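Local coordinates for fructooligosaccharide ABC transporter substrate-binding protein FusA (Streptococcus pneumoniae, PDB 5G60), which captures short- and long-chain fructooligosaccharides, with a preference for tetrasaccharides and larger, and delivers them to the FusBC-MsmK importer, at residues S254-G259 with N273-S278; A440-Y445 with K468-Y473. One frame throughout, in Å; residues are numbered along the deposited sequence.

Contact 1 (S254-G259 with N273-S278); sequences SYIAKG and NNVTGS. With FRU (beta-D-fructofuranose), chain E.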
loop_
_atom_site.group_PDB
_atom_site.type_symbol
_atom_site.label_atom_id
_atom_site.label_comp_id
_atom_site.label_asym_id
_atom_site.label_seq_id
_atom_site.Cartn_x
_atom_site.Cartn_y
_atom_site.Cartn_z
ATOM N N SER A 254 10.349 15.754 3.389
ATOM C CA SER A 254 11.324 16.425 2.527
ATOM C C SER A 254 10.986 16.168 1.052
ATOM O O SER A 254 11.013 17.057 0.219
ATOM C CB SER A 254 12.717 15.927 2.816
ATOM O OG SER A 254 13.557 16.327 1.714
ATOM N N TYR A 255 10.627 14.929 0.730
ATOM C CA TYR A 255 10.210 14.589 -0.664
ATOM C C TYR A 255 9.063 15.471 -1.139
ATOM O O TYR A 255 9.091 16.001 -2.251
ATOM C CB TYR A 255 9.775 13.128 -0.681
ATOM C CG TYR A 255 9.644 12.411 -1.977
ATOM C CD1 TYR A 255 10.761 12.047 -2.707
ATOM C CD2 TYR A 255 8.388 11.947 -2.402
ATOM C CE1 TYR A 255 10.630 11.293 -3.889
ATOM C CE2 TYR A 255 8.234 11.181 -3.562
ATOM C CZ TYR A 255 9.363 10.847 -4.307
ATOM O OH TYR A 255 9.210 10.031 -5.394
ATOM N N ILE A 256 8.055 15.665 -0.302
ATOM C CA ILE A 256 6.945 16.491 -0.754
ATOM C C ILE A 256 7.281 18.014 -0.735
ATOM O O ILE A 256 6.767 18.737 -1.559
ATOM C CB ILE A 256 5.610 16.179 -0.060
ATOM C CG1 ILE A 256 5.636 16.529 1.432
ATOM C CG2 ILE A 256 5.173 14.707 -0.251
ATOM C CD1 ILE A 256 4.244 16.584 2.020
ATOM N N ALA A 257 8.144 18.485 0.144
ATOM C CA ALA A 257 8.631 19.884 0.045
ATOM C C ALA A 257 9.241 20.134 -1.311
ATOM O O ALA A 257 8.835 21.053 -2.016
ATOM C CB ALA A 257 9.627 20.183 1.147
ATOM N N LYS A 258 10.163 19.282 -1.740
ATOM C CA LYS A 258 10.721 19.425 -3.123
ATOM C C LYS A 258 9.665 19.310 -4.232
ATOM O O LYS A 258 9.656 20.056 -5.247
ATOM C CB LYS A 258 11.781 18.385 -3.367
ATOM C CG LYS A 258 13.039 18.644 -2.571
ATOM C CD LYS A 258 13.504 17.402 -1.843
ATOM C CE LYS A 258 14.640 16.756 -2.536
ATOM N NZ LYS A 258 14.948 15.531 -1.785
ATOM N N GLY A 259 8.794 18.332 -4.037
ATOM C CA GLY A 259 7.650 18.133 -4.885
ATOM C C GLY A 259 6.831 19.381 -5.080
ATOM O O GLY A 259 6.615 19.819 -6.196
ATOM N N ASN A 273 -0.961 14.299 -6.955
ATOM C CA ASN A 273 -1.662 15.343 -6.187
ATOM C C ASN A 273 -1.147 15.509 -4.787
ATOM O O ASN A 273 -1.183 16.615 -4.257
ATOM C CB ASN A 273 -3.202 15.144 -6.219
ATOM C CG ASN A 273 -3.775 15.482 -7.574
ATOM O OD1 ASN A 273 -3.745 16.626 -7.970
ATOM N ND2 ASN A 273 -4.164 14.488 -8.333
ATOM N N ASN A 274 -0.627 14.425 -4.219
ATOM C CA ASN A 274 -0.037 14.433 -2.900
ATOM C C ASN A 274 1.367 15.017 -2.859
ATOM O O ASN A 274 1.826 15.306 -1.782
ATOM C CB ASN A 274 0.004 13.005 -2.346
ATOM C CG ASN A 274 -1.385 12.434 -2.107
ATOM O OD1 ASN A 274 -2.336 13.172 -1.745
ATOM N ND2 ASN A 274 -1.512 11.124 -2.253
ATOM N N VAL A 275 2.072 15.121 -3.990
ATOM C CA VAL A 275 3.487 15.514 -3.976
ATOM C C VAL A 275 3.730 16.782 -4.848
ATOM O O VAL A 275 4.249 17.759 -4.367
ATOM C CB VAL A 275 4.422 14.374 -4.496
ATOM C CG1 VAL A 275 5.889 14.812 -4.441
ATOM C CG2 VAL A 275 4.242 13.069 -3.720
ATOM N N THR A 276 3.427 16.722 -6.139
ATOM C CA THR A 276 3.606 17.890 -6.994
ATOM C C THR A 276 2.298 18.755 -7.082
ATOM O O THR A 276 2.314 19.823 -7.667
ATOM C CB THR A 276 4.141 17.509 -8.389
ATOM O OG1 THR A 276 3.407 16.388 -8.907
ATOM C CG2 THR A 276 5.610 17.183 -8.324
ATOM N N GLY A 277 1.200 18.277 -6.506
ATOM C CA GLY A 277 -0.073 18.991 -6.465
ATOM C C GLY A 277 -0.955 18.834 -7.683
ATOM O O GLY A 277 -0.732 18.031 -8.597
ATOM N N SER A 278 -1.986 19.645 -7.684
ATOM C CA SER A 278 -3.080 19.476 -8.590
ATOM C C SER A 278 -2.903 20.435 -9.754
ATOM O O SER A 278 -3.455 21.529 -9.789
ATOM C CB SER A 278 -4.382 19.692 -7.830
ATOM O OG SER A 278 -5.432 19.243 -8.638
HETATM C C1 FRU E . -4.914 5.007 -1.245
HETATM C C2 FRU E . -4.358 6.232 -0.512
HETATM C C3 FRU E . -4.874 7.517 -1.071
HETATM C C4 FRU E . -3.734 8.480 -0.834
HETATM C C5 FRU E . -2.506 7.609 -1.042
HETATM C C6 FRU E . -1.408 8.026 -0.066
HETATM O O1 FRU E . -6.318 4.810 -1.103
HETATM O O3 FRU E . -6.028 7.855 -0.323
HETATM O O4 FRU E . -3.726 9.542 -1.755
HETATM O O5 FRU E . -2.940 6.279 -0.757
HETATM O O6 FRU E . -0.396 7.021 -0.039
#
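Val275 lies against the helix 252-260 with its two methyl groups divided between different neighbours. CG1, anti to the backbone N (chi1 -179°), sits 3.8 Å from the bare CA of Gly259, which has no side chain, and approaches the Tyr255 ring obliquely, with Tyr255 CD2 4.3 Å from Val275 CG1. CG2 turns instead to Ile256, whose own CG2 meets it at 3.9 Å, the two branched side chains crossing at a slant. The same Ile256 methyl also touches the carbonyl oxygen of Asn274. The backbones come close too, Gly259 C and Val275 O being 3.1 Å apart. One residue on, the Thr276 methyl CG2 packs 3.5 Å from Gly259 O, while its hydroxyl bonds to Tyr267. Tyr255 OH is likewise engaged elsewhere, by the carbonyl of Phe268; methyl packing carries the side-chain part. Asn274 turns its amide away from the helix: ND2 gives a nearly straight bond (166°) of 2.8 Å to O4 of the fructose, and OD1 accepts from Ala372 N, which fixes the amide's rotation. Arg375 also bonds this sugar. The arrangement is that of a sugar-binding loop backed by a helix, at the substrate site of a bacterial solute-binding protein.

Contact 2 (A440-Y445 with K468-Y473); sequences ADMNDY and KELEKY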
loop_
_atom_site.group_PDB
_atom_site.type_symbol
_atom_site.label_atom_id
_atom_site.label_comp_id
_atom_site.label_asym_id
_atom_site.label_seq_id
_atom_site.Cartn_x
_atom_site.Cartn_y
_atom_site.Cartn_z
ATOM N N ALA A 440 13.491 -12.476 7.854
ATOM C CA ALA A 440 14.265 -11.687 8.789
ATOM C C ALA A 440 15.680 -11.427 8.247
ATOM O O ALA A 440 16.180 -10.355 8.455
ATOM C CB ALA A 440 14.336 -12.367 10.147
ATOM N N ASP A 441 16.280 -12.399 7.535
ATOM C CA ASP A 441 17.530 -12.189 6.841
ATOM C C ASP A 441 17.399 -11.456 5.503
ATOM O O ASP A 441 18.110 -10.496 5.228
ATOM C CB ASP A 441 18.199 -13.541 6.591
ATOM C CG ASP A 441 18.757 -14.179 7.873
ATOM O OD1 ASP A 441 19.244 -13.446 8.780
ATOM O OD2 ASP A 441 18.756 -15.423 7.950
ATOM N N MET A 442 16.478 -11.925 4.667
ATOM C CA MET A 442 16.436 -11.493 3.265
ATOM C C MET A 442 16.054 -10.046 3.076
ATOM O O MET A 442 16.640 -9.346 2.240
ATOM C CB MET A 442 15.442 -12.347 2.430
ATOM C CG MET A 442 15.944 -13.731 2.167
ATOM S SD MET A 442 15.170 -14.465 0.712
ATOM C CE MET A 442 13.426 -14.171 1.104
ATOM N N ASN A 443 15.025 -9.631 3.813
ATOM C CA ASN A 443 14.328 -8.431 3.475
ATOM C C ASN A 443 15.223 -7.212 3.429
ATOM O O ASN A 443 15.317 -6.521 2.364
ATOM C CB ASN A 443 13.114 -8.217 4.413
ATOM C CG ASN A 443 11.925 -9.101 4.057
ATOM O OD1 ASN A 443 11.982 -10.019 3.222
ATOM N ND2 ASN A 443 10.844 -8.835 4.702
ATOM N N ASP A 444 15.853 -6.899 4.558
ATOM C CA ASP A 444 16.726 -5.727 4.574
ATOM C C ASP A 444 17.989 -5.978 3.733
ATOM O O ASP A 444 18.462 -5.038 3.115
ATOM C CB ASP A 444 17.051 -5.283 5.995
ATOM C CG ASP A 444 15.855 -4.595 6.679
ATOM O OD1 ASP A 444 15.141 -3.807 6.016
ATOM O OD2 ASP A 444 15.612 -4.831 7.887
ATOM N N TYR A 445 18.494 -7.228 3.675
ATOM C CA TYR A 445 19.661 -7.566 2.851
ATOM C C TYR A 445 19.411 -7.181 1.393
ATOM O O TYR A 445 20.259 -6.548 0.775
ATOM C CB TYR A 445 19.969 -9.042 2.962
ATOM C CG TYR A 445 21.152 -9.547 2.131
ATOM C CD1 TYR A 445 22.471 -9.237 2.469
ATOM C CD2 TYR A 445 20.936 -10.387 1.023
ATOM C CE1 TYR A 445 23.551 -9.713 1.734
ATOM C CE2 TYR A 445 21.999 -10.885 0.281
ATOM C CZ TYR A 445 23.277 -10.541 0.629
ATOM O OH TYR A 445 24.219 -11.032 -0.153
ATOM N N LYS A 468 24.303 -16.683 -3.677
ATOM C CA LYS A 468 24.632 -17.728 -2.705
ATOM C C LYS A 468 24.154 -17.360 -1.294
ATOM O O LYS A 468 23.587 -18.180 -0.565
ATOM C CB LYS A 468 26.136 -17.971 -2.644
ATOM C CG LYS A 468 26.749 -18.637 -3.871
ATOM C CD LYS A 468 28.272 -18.640 -3.717
ATOM C CE LYS A 468 28.981 -18.561 -5.047
ATOM N NZ LYS A 468 28.591 -19.736 -5.854
ATOM N N GLU A 469 24.396 -16.123 -0.906
ATOM C CA GLU A 469 23.915 -15.611 0.392
ATOM C C GLU A 469 22.385 -15.798 0.568
ATOM O O GLU A 469 21.917 -16.238 1.642
ATOM C CB GLU A 469 24.285 -14.117 0.529
ATOM C CG GLU A 469 24.309 -13.542 1.927
ATOM C CD GLU A 469 25.355 -14.185 2.793
ATOM O OE1 GLU A 469 26.378 -14.665 2.259
ATOM O OE2 GLU A 469 25.120 -14.234 4.013
ATOM N N LEU A 470 21.633 -15.460 -0.472
ATOM C CA LEU A 470 20.171 -15.652 -0.467
ATOM C C LEU A 470 19.832 -17.135 -0.321
ATOM O O LEU A 470 18.901 -17.481 0.409
ATOM C CB LEU A 470 19.515 -15.064 -1.732
ATOM C CG LEU A 470 19.474 -13.519 -1.915
ATOM C CD1 LEU A 470 18.930 -13.116 -3.292
ATOM C CD2 LEU A 470 18.585 -12.848 -0.892
ATOM N N GLU A 471 20.602 -18.033 -0.975
ATOM C CA GLU A 471 20.374 -19.456 -0.750
ATOM C C GLU A 471 20.695 -19.879 0.699
ATOM O O GLU A 471 19.928 -20.649 1.278
ATOM C CB GLU A 471 21.100 -20.340 -1.772
ATOM C CG GLU A 471 20.601 -20.109 -3.209
ATOM C CD GLU A 471 19.125 -20.521 -3.420
ATOM O OE1 GLU A 471 18.601 -21.268 -2.558
ATOM O OE2 GLU A 471 18.477 -20.093 -4.427
ATOM N N LYS A 472 21.749 -19.323 1.307
ATOM C CA LYS A 472 22.097 -19.669 2.701
ATOM C C LYS A 472 20.973 -19.271 3.651
ATOM O O LYS A 472 20.644 -20.021 4.570
ATOM C CB LYS A 472 23.425 -19.050 3.207
ATOM C CG LYS A 472 24.699 -19.208 2.364
ATOM C CD LYS A 472 24.977 -20.590 1.778
ATOM C CE LYS A 472 24.103 -21.011 0.562
ATOM N NZ LYS A 472 24.822 -21.373 -0.697
ATOM N N TYR A 473 20.369 -18.108 3.420
ATOM C CA TYR A 473 19.154 -17.695 4.166
ATOM C C TYR A 473 17.902 -18.532 4.007
ATOM O O TYR A 473 16.935 -18.361 4.761
ATOM C CB TYR A 473 18.780 -16.259 3.809
ATOM C CG TYR A 473 19.823 -15.225 4.127
ATOM C CD1 TYR A 473 20.771 -15.399 5.175
ATOM C CD2 TYR A 473 19.858 -14.047 3.403
ATOM C CE1 TYR A 473 21.713 -14.424 5.452
ATOM C CE2 TYR A 473 20.787 -13.064 3.689
ATOM C CZ TYR A 473 21.704 -13.264 4.710
ATOM O OH TYR A 473 22.615 -12.275 4.920
HETATM O O HOH W 1 17.320 -17.471 7.271
#
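Two neighbouring helices of the C-terminal helical region, 429-456 and 459-472, run roughly antiparallel here as an alpha-hairpin, their short segments inclined at 150° with axes 10.0 Å apart. Tyr473, at the end of the second segment, reaches back to the first, where Asp441 meets a face of its ring and Tyr445 an edge. Asp441 CB lies over the ring centre, 3.4 Å from the Tyr473 centroid, in a CH-pi contact, and the carboxylate stacks at a shallow angle over the CD1-CE1 side. The opposite face carries, toward the rim, the carbonyl oxygen of Glu469 of its own segment. With its edge Tyr473 meets the face of Tyr445 in a T-shaped pair: the planes stand at 89°, and Tyr473 CE2 is 3.8 Å from Tyr445 CD2. Tyr445 has CG anti to the backbone N (chi1 179°), which sends the ring across to the other helix, where its OH comes within 3.2 Å of Glu469 CB. At the ring's edge Leu470 CD2 packs 3.9 Å from Tyr445 CD2, and it also touches Met442 SD at 4.1 Å. Leu475 and Tyr478 of helix 475-490 add to the packing round Met442, and Leu470 adjoins Phe220 and Asp223 of a calcium site. One water donates to both Asp441 OD2 (2.6 Å) and Tyr473 O. The chemistry thus grades from apolar packing to a hydrated margin: aromatic and aliphatic contacts join the helices, while the water bridge ties the carboxylate to the backbone and probably eases its negative charge beside the ring.

Following the chain from the N terminus, the 254-259 helix segment comes first, and contact 1 closes a short loop of 13 residues that includes strand 264-269, bringing the stretch beyond that strand back onto helix 252-260. The chain then passes through strand 282-284, strand 310-312 and several helices before contact 2 begins. That contact closes an excursion of 22 residues, 20 of them helical, round the turn between helices 429-456 and 459-472, and itself lies well away from that turn. The two are in series, neither nested nor crossed, with centres 35 Å apart. Contact 1 ties a sugar-binding loop to helix 252-260; contact 2 joins C-terminal helices close to a calcium site.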